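Local structure of transcobalamin-1 (Homo sapiens, 4KKI) at residues D150-C155 and G188-L193; T196-S201 and K215-Y220. The protein carries vitamin B12, holding it with femtomolar affinity and shielding it from stomach acid. One frame throughout, in Å; residues are numbered along the deposited sequence.

Interaction 1: residues D150-C155 and G188-L193; sequences DVLALC and GAMAVL
L152 carries this contact from the 150-155 side, putting one methyl against the sulfur of M190 and the other against the backbone of L193. CD2 of L152 lies 4.1 Å from SD of M190, and CD1 of L152 lies 3.8 Å from the carbonyl oxygen of L193. With CG anti to the backbone N (chi1 177°), the leucine fork reaches across to the partner helix. The two long side chains cross at about a right angle, and M190, bent at both chi2 and chi3, offers the flank of its thioether, not the end methyl. Both helices belong to the alpha6-alpha6 barrel of the N-terminal domain; 150-155 lies in helix 144-156 and 188-193 in helix 185-203. Their backbones come nearest at L152 and L193, whose CA atoms are 7.0 Å apart. Away from the M190 sulfur and the L193 carbonyl the fit is looser: CB of L193 is 4.5 Å from CD2 of L152. That looser side does not face solvent, for all three touching residues are buried. The contact is small, burying 116 Å², and no hydrogen bond spans the segments. F299 packs on both L152 and M190, while L193 touches Q249 of helix 244-252. M190 also packs on Y145, a cobalamin-binding residue, and its side chain comes to about 7 Å from the bound cyanocobalamin.

Interaction 2: residues T196-S201 and K215-Y220; sequences TCVKKS and KNISIY. With NAG (2-acetamido-2-deoxy-beta-D-glucopyranose), chain E.
This is a mainly apolar contact between near neighbours in the alpha domain: two helices running roughly antiparallel, 185-203 and 213-229, meet through V198, K199, I217 and S218 at a partly buried place far from the annotated cobalamin-binding residues. The axes of the two short segments approach to 9.9 Å and their directions differ by 151°. I217 is the central side chain, and its two arms engage different partners. CD1 of I217 meets CG1 of V198 at 3.7 Å, the two side chains crossing at about a right angle. CG2 of I217 instead lies alongside the lysine methylenes, 3.7 Å from CG of K199 and 3.8 Å from CD of K199, as these side chains slide past each other in opposite directions. K199 leads off beside its own backbone N (chi1 -76°) and bends at chi3, which carries CE to 4.2 Å from OG of S218. CE is a carbon, so this is packing; OG of S218 is hydrogen-bonded to the carbonyl oxygen of L214 and NZ of K199 to OH of Y257. N216 takes no part in the interface; its ND2 carries an N-linked GlcNAc, with ND2 of N216 1.4 Å from C1 of the sugar. Next to each other on one helix, N216 and I217 therefore do different work, one bearing glycan and the other packing. With no hydrogen bond between the segments, the join rests on methyl and methylene contacts, and the lysine contributes its aliphatic stem here while its ammonium end is held elsewhere.

How the interactions relate
Helix 185-203 serves both contacts, its earlier part in interaction 1 and its later part in interaction 2, with centres 11 Å apart. A disulfide joins them directly: SG of C155, from 150-155, is 2.0 Å from SG of C197, from 196-201. Beside it, V151 CG1 packs against V198 CG2 at 3.8 Å, so V198 touches helix 144-156 with one methyl and I217 of helix 213-229 with the other. Helix 185-203 thus packs against both 144-156 and 213-229. Only interaction 1 comes near the vitamin, through M190; interaction 2 lies farther from the centre of the chain, on the side that bears the N216 glycan.

Interaction 1: residues D150-C155 and G188-L193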
ATOM      1  N   ASP A 150      -2.174 -10.469   4.744  1.00 33.03           N
ATOM      2  CA  ASP A 150      -2.909 -11.583   5.339  1.00 44.05           C
ATOM      3  C   ASP A 150      -2.039 -12.397   6.286  1.00 42.37           C
ATOM      4  O   ASP A 150      -2.409 -12.634   7.436  1.00 46.68           O
ATOM      5  CB  ASP A 150      -3.481 -12.493   4.253  1.00 41.33           C
ATOM      6  CG  ASP A 150      -4.494 -11.790   3.377  1.00 46.46           C
ATOM      7  OD1 ASP A 150      -5.115 -10.815   3.849  1.00 42.51           O
ATOM      8  OD2 ASP A 150      -4.663 -12.209   2.213  1.00 46.05           O
ATOM      9  N   VAL A 151      -0.884 -12.829   5.792  1.00 39.41           N
ATOM     10  CA  VAL A 151       0.046 -13.609   6.595  1.00 34.96           C
ATOM     11  C   VAL A 151       0.513 -12.812   7.810  1.00 43.53           C
ATOM     12  O   VAL A 151       0.598 -13.346   8.915  1.00 44.40           O
ATOM     13  CB  VAL A 151       1.263 -14.063   5.764  1.00 38.55           C
ATOM     14  CG1 VAL A 151       2.273 -14.791   6.641  1.00 42.19           C
ATOM     15  CG2 VAL A 151       0.811 -14.952   4.616  1.00 37.89           C
ATOM     16  N   LEU A 152       0.796 -11.529   7.602  1.00 40.60           N
ATOM     17  CA  LEU A 152       1.258 -10.657   8.678  1.00 38.88           C
ATOM     18  C   LEU A 152       0.241 -10.583   9.813  1.00 43.54           C
ATOM     19  O   LEU A 152       0.588 -10.761  10.981  1.00 43.84           O
ATOM     20  CB  LEU A 152       1.553  -9.253   8.140  1.00 39.96           C
ATOM     21  CG  LEU A 152       1.976  -8.183   9.151  1.00 41.54           C
ATOM     22  CD1 LEU A 152       3.225  -8.609   9.908  1.00 34.68           C
ATOM     23  CD2 LEU A 152       2.201  -6.844   8.453  1.00 40.24           C
ATOM     24  N   ALA A 153      -1.015 -10.332   9.457  1.00 44.45           N
ATOM     25  CA  ALA A 153      -2.087 -10.213  10.439  1.00 46.25           C
ATOM     26  C   ALA A 153      -2.347 -11.530  11.168  1.00 44.52           C
ATOM     27  O   ALA A 153      -2.483 -11.550  12.392  1.00 45.61           O
ATOM     28  CB  ALA A 153      -3.360  -9.709   9.774  1.00 40.47           C
ATOM     29  N   LEU A 154      -2.414 -12.625  10.415  1.00 38.20           N
ATOM     30  CA  LEU A 154      -2.622 -13.948  10.996  1.00 42.27           C
ATOM     31  C   LEU A 154      -1.476 -14.337  11.924  1.00 47.49           C
ATOM     32  O   LEU A 154      -1.688 -14.974  12.957  1.00 47.84           O
ATOM     33  CB  LEU A 154      -2.781 -15.001   9.896  1.00 32.89           C
ATOM     34  CG  LEU A 154      -4.049 -14.910   9.048  1.00 39.82           C
ATOM     35  CD1 LEU A 154      -3.987 -15.885   7.882  1.00 32.57           C
ATOM     36  CD2 LEU A 154      -5.278 -15.167   9.904  1.00 46.32           C
ATOM     37  N   CYS A 155      -0.263 -13.946  11.548  1.00 46.04           N
ATOM     38  CA  CYS A 155       0.925 -14.224  12.347  1.00 40.38           C
ATOM     39  C   CYS A 155       0.951 -13.424  13.649  1.00 41.58           C
ATOM     40  O   CYS A 155       1.210 -13.974  14.720  1.00 45.07           O
ATOM     41  CB  CYS A 155       2.188 -13.935  11.533  1.00 39.50           C
ATOM     42  SG  CYS A 155       3.706 -13.989  12.490  1.00 39.96           S
ATOM     43  N   GLY A 188       7.138  -6.418  -2.209  1.00 36.44           N
ATOM     44  CA  GLY A 188       8.324  -7.012  -1.618  1.00 29.99           C
ATOM     45  C   GLY A 188       8.517  -6.605  -0.168  1.00 40.83           C
ATOM     46  O   GLY A 188       8.890  -7.424   0.671  1.00 37.53           O
ATOM     47  N   ALA A 189       8.251  -5.336   0.129  1.00 32.46           N
ATOM     48  CA  ALA A 189       8.415  -4.818   1.480  1.00 34.48           C
ATOM     49  C   ALA A 189       7.415  -5.449   2.438  1.00 36.30           C
ATOM     50  O   ALA A 189       7.781  -5.878   3.535  1.00 34.15           O
ATOM     51  CB  ALA A 189       8.281  -3.298   1.494  1.00 32.34           C
ATOM     52  N   MET A 190       6.153  -5.512   2.024  1.00 29.04           N
ATOM     53  CA  MET A 190       5.122  -6.097   2.872  1.00 36.52           C
ATOM     54  C   MET A 190       5.367  -7.592   3.063  1.00 35.52           C
ATOM     55  O   MET A 190       5.107  -8.140   4.136  1.00 39.27           O
ATOM     56  CB  MET A 190       3.723  -5.841   2.306  1.00 32.32           C
ATOM     57  CG  MET A 190       2.599  -6.099   3.314  1.00 34.17           C
ATOM     58  SD  MET A 190       2.726  -5.063   4.792  1.00 38.78           S
ATOM     59  CE  MET A 190       2.496  -3.431   4.085  1.00 30.97           C
ATOM     60  N   ALA A 191       5.882  -8.244   2.023  1.00 34.78           N
ATOM     61  CA  ALA A 191       6.236  -9.659   2.109  1.00 39.27           C
ATOM     62  C   ALA A 191       7.345  -9.870   3.134  1.00 41.04           C
ATOM     63  O   ALA A 191       7.284 -10.792   3.946  1.00 39.21           O
ATOM     64  CB  ALA A 191       6.658 -10.190   0.746  1.00 39.22           C
ATOM     65  N   VAL A 192       8.353  -9.004   3.096  1.00 36.85           N
ATOM     66  CA  VAL A 192       9.441  -9.052   4.067  1.00 37.61           C
ATOM     67  C   VAL A 192       8.925  -8.908   5.496  1.00 34.05           C
ATOM     68  O   VAL A 192       9.360  -9.631   6.394  1.00 37.93           O
ATOM     69  CB  VAL A 192      10.500  -7.968   3.782  1.00 38.58           C
ATOM     70  CG1 VAL A 192      11.414  -7.777   4.982  1.00 36.18           C
ATOM     71  CG2 VAL A 192      11.305  -8.336   2.544  1.00 29.06           C
ATOM     72  N   LEU A 193       7.990  -7.987   5.704  1.00 29.54           N
ATOM     73  CA  LEU A 193       7.421  -7.778   7.033  1.00 34.12           C
ATOM     74  C   LEU A 193       6.658  -9.017   7.484  1.00 42.83           C
ATOM     75  O   LEU A 193       6.727  -9.413   8.649  1.00 39.35           O
ATOM     76  CB  LEU A 193       6.497  -6.557   7.044  1.00 31.69           C
ATOM     77  CG  LEU A 193       7.166  -5.192   6.870  1.00 39.57           C
ATOM     78  CD1 LEU A 193       6.120  -4.110   6.682  1.00 41.12           C
ATOM     79  CD2 LEU A 193       8.053  -4.877   8.065  1.00 33.83           C
TER

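Interaction 2: residues T196-S201 and K215-Y220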
ATOM      1  N   THR A 196       9.096 -11.992   8.063  1.00 35.23           N
ATOM      2  CA  THR A 196       9.873 -11.736   9.268  1.00 37.23           C
ATOM      3  C   THR A 196       9.060 -12.073  10.511  1.00 47.41           C
ATOM      4  O   THR A 196       9.599 -12.552  11.510  1.00 41.00           O
ATOM      5  CB  THR A 196      10.338 -10.271   9.329  1.00 42.31           C
ATOM      6  OG1 THR A 196      11.057  -9.951   8.131  1.00 38.05           O
ATOM      7  CG2 THR A 196      11.237 -10.043  10.529  1.00 32.76           C
ATOM      8  N   CYS A 197       7.756 -11.826  10.444  1.00 42.79           N
ATOM      9  CA  CYS A 197       6.870 -12.167  11.548  1.00 40.84           C
ATOM     10  C   CYS A 197       6.834 -13.677  11.755  1.00 41.15           C
ATOM     11  O   CYS A 197       6.898 -14.155  12.886  1.00 46.68           O
ATOM     12  CB  CYS A 197       5.458 -11.628  11.306  1.00 43.40           C
ATOM     13  SG  CYS A 197       4.283 -12.040  12.625  1.00 47.30           S
ATOM     14  N   VAL A 198       6.727 -14.421  10.657  1.00 40.11           N
ATOM     15  CA  VAL A 198       6.726 -15.880  10.716  1.00 44.68           C
ATOM     16  C   VAL A 198       8.040 -16.397  11.297  1.00 49.79           C
ATOM     17  O   VAL A 198       8.051 -17.347  12.079  1.00 46.94           O
ATOM     18  CB  VAL A 198       6.497 -16.500   9.327  1.00 38.52           C
ATOM     19  CG1 VAL A 198       6.455 -18.020   9.419  1.00 44.51           C
ATOM     20  CG2 VAL A 198       5.212 -15.968   8.718  1.00 31.19           C
ATOM     21  N   LYS A 199       9.142 -15.757  10.913  1.00 51.82           N
ATOM     22  CA  LYS A 199      10.456 -16.093  11.451  1.00 49.99           C
ATOM     23  C   LYS A 199      10.485 -15.949  12.972  1.00 44.49           C
ATOM     24  O   LYS A 199      10.897 -16.869  13.679  1.00 42.85           O
ATOM     25  CB  LYS A 199      11.542 -15.223  10.808  1.00 57.58           C
ATOM     26  CG  LYS A 199      11.915 -15.640   9.389  1.00 63.77           C
ATOM     27  CD  LYS A 199      12.437 -14.470   8.562  1.00 68.70           C
ATOM     28  CE  LYS A 199      13.666 -13.830   9.189  1.00 71.93           C
ATOM     29  NZ  LYS A 199      14.161 -12.670   8.390  1.00 60.01           N
ATOM     30  N   LYS A 200      10.041 -14.801  13.471  1.00 36.06           N
ATOM     31  CA  LYS A 200      10.026 -14.553  14.908  1.00 40.06           C
ATOM     32  C   LYS A 200       9.092 -15.535  15.600  1.00 50.17           C
ATOM     33  O   LYS A 200       9.396 -16.044  16.679  1.00 47.41           O
ATOM     34  CB  LYS A 200       9.597 -13.115  15.208  1.00 42.93           C
ATOM     35  CG  LYS A 200      10.454 -12.066  14.526  1.00 42.18           C
ATOM     36  CD  LYS A 200       9.906 -10.667  14.735  1.00 51.16           C
ATOM     37  CE  LYS A 200      10.356 -10.093  16.059  1.00 62.12           C
ATOM     38  NZ  LYS A 200      11.838  -9.960  16.101  1.00 62.13           N
ATOM     39  N   SER A 201       7.961 -15.808  14.958  1.00 47.77           N
ATOM     40  CA  SER A 201       6.976 -16.744  15.482  1.00 49.70           C
ATOM     41  C   SER A 201       7.538 -18.163  15.572  1.00 52.07           C
ATOM     42  O   SER A 201       7.222 -18.903  16.503  1.00 55.20           O
ATOM     43  CB  SER A 201       5.715 -16.725  14.617  1.00 50.88           C
ATOM     44  OG  SER A 201       4.750 -17.640  15.102  1.00 60.00           O
ATOM     45  N   LYS A 215      14.894 -21.690   7.489  1.00 54.56           N
ATOM     46  CA  LYS A 215      15.977 -21.516   6.530  1.00 55.30           C
ATOM     47  C   LYS A 215      15.459 -20.952   5.209  1.00 55.20           C
ATOM     48  O   LYS A 215      15.962 -19.944   4.717  1.00 46.37           O
ATOM     49  CB  LYS A 215      16.691 -22.850   6.300  1.00 54.16           C
ATOM     50  CG  LYS A 215      17.910 -22.783   5.393  1.00 53.38           C
ATOM     51  CD  LYS A 215      18.630 -24.127   5.374  1.00 66.21           C
ATOM     52  CE  LYS A 215      19.791 -24.136   4.398  1.00 79.86           C
ATOM     53  NZ  LYS A 215      19.338 -23.993   2.987  1.00 89.27           N
ATOM     54  N   ASN A 216      14.445 -21.601   4.645  1.00 53.07           N
ATOM     55  CA  ASN A 216      13.886 -21.177   3.366  1.00 52.41           C
ATOM     56  C   ASN A 216      13.258 -19.788   3.416  1.00 47.72           C
ATOM     57  O   ASN A 216      13.417 -18.995   2.488  1.00 51.15           O
ATOM     58  CB  ASN A 216      12.879 -22.206   2.848  1.00 57.58           C
ATOM     59  CG  ASN A 216      13.516 -23.553   2.575  1.00 71.50           C
ATOM     60  OD1 ASN A 216      14.741 -23.665   2.496  1.00 69.63           O
ATOM     61  ND2 ASN A 216      12.690 -24.585   2.425  1.00 83.88           N
ATOM     62  N   ILE A 217      12.551 -19.496   4.503  1.00 43.56           N
ATOM     63  CA  ILE A 217      11.939 -18.183   4.682  1.00 44.52           C
ATOM     64  C   ILE A 217      13.013 -17.101   4.777  1.00 44.49           C
ATOM     65  O   ILE A 217      12.874 -16.024   4.196  1.00 42.72           O
ATOM     66  CB  ILE A 217      11.027 -18.153   5.925  1.00 49.93           C
ATOM     67  CG1 ILE A 217       9.844 -19.104   5.733  1.00 52.45           C
ATOM     68  CG2 ILE A 217      10.516 -16.749   6.188  1.00 49.35           C
ATOM     69  CD1 ILE A 217       8.927 -19.181   6.929  1.00 52.12           C
ATOM     70  N   SER A 218      14.090 -17.406   5.498  1.00 43.20           N
ATOM     71  CA  SER A 218      15.219 -16.490   5.635  1.00 47.11           C
ATOM     72  C   SER A 218      15.861 -16.198   4.284  1.00 45.48           C
ATOM     73  O   SER A 218      16.248 -15.064   4.002  1.00 42.43           O
ATOM     74  CB  SER A 218      16.267 -17.064   6.595  1.00 39.69           C
ATOM     75  OG  SER A 218      15.741 -17.200   7.903  1.00 55.99           O
ATOM     76  N   ILE A 219      15.977 -17.234   3.458  1.00 40.87           N
ATOM     77  CA  ILE A 219      16.525 -17.088   2.114  1.00 43.86           C
ATOM     78  C   ILE A 219      15.605 -16.226   1.249  1.00 49.20           C
ATOM     79  O   ILE A 219      16.075 -15.364   0.502  1.00 43.47           O
ATOM     80  CB  ILE A 219      16.769 -18.463   1.451  1.00 46.69           C
ATOM     81  CG1 ILE A 219      17.863 -19.224   2.208  1.00 50.17           C
ATOM     82  CG2 ILE A 219      17.157 -18.299  -0.012  1.00 38.66           C
ATOM     83  CD1 ILE A 219      18.126 -20.620   1.684  1.00 44.93           C
ATOM     84  N   TYR A 220      14.297 -16.456   1.365  1.00 39.18           N
ATOM     85  CA  TYR A 220      13.306 -15.629   0.681  1.00 41.34           C
ATOM     86  C   TYR A 220      13.482 -14.165   1.070  1.00 42.94           C
ATOM     87  O   TYR A 220      13.492 -13.282   0.214  1.00 41.23           O
ATOM     88  CB  TYR A 220      11.878 -16.063   1.033  1.00 37.63           C
ATOM     89  CG  TYR A 220      11.440 -17.387   0.453  1.00 44.48           C
ATOM     90  CD1 TYR A 220      12.300 -18.157  -0.320  1.00 45.42           C
ATOM     91  CD2 TYR A 220      10.153 -17.863   0.672  1.00 46.92           C
ATOM     92  CE1 TYR A 220      11.895 -19.367  -0.849  1.00 42.15           C
ATOM     93  CE2 TYR A 220       9.738 -19.069   0.148  1.00 48.24           C
ATOM     94  CZ  TYR A 220      10.611 -19.817  -0.612  1.00 49.56           C
ATOM     95  OH  TYR A 220      10.198 -21.020  -1.136  1.00 48.63           O
TER
HETATM   96  C1  NAG E 504      13.417 -25.718   1.909  1.00 69.79           C
HETATM   97  C2  NAG E 504      12.520 -26.950   2.007  1.00 76.04           C
HETATM   98  C3  NAG E 504      13.143 -28.172   1.334  1.00 84.31           C
HETATM   99  C4  NAG E 504      13.720 -27.821  -0.030  1.00 86.44           C
HETATM  100  C5  NAG E 504      14.624 -26.600   0.080  1.00 82.43           C
HETATM  101  C6  NAG E 504      15.218 -26.217  -1.271  1.00 82.73           C
HETATM  102  C7  NAG E 504      11.101 -26.899   3.976  1.00 67.23           C
HETATM  103  C8  NAG E 504      10.855 -27.434   5.355  1.00 63.62           C
HETATM  104  N2  NAG E 504      12.255 -27.235   3.405  1.00 71.19           N
HETATM  105  O3  NAG E 504      12.166 -29.180   1.182  1.00 87.68           O
HETATM  106  O4  NAG E 504      14.454 -28.917  -0.530  1.00 88.87           O
HETATM  107  O5  NAG E 504      13.881 -25.515   0.590  1.00 78.30           O
HETATM  108  O6  NAG E 504      14.184 -25.844  -2.154  1.00 92.75           O
HETATM  109  O7  NAG E 504      10.264 -26.187   3.423  1.00 74.03           O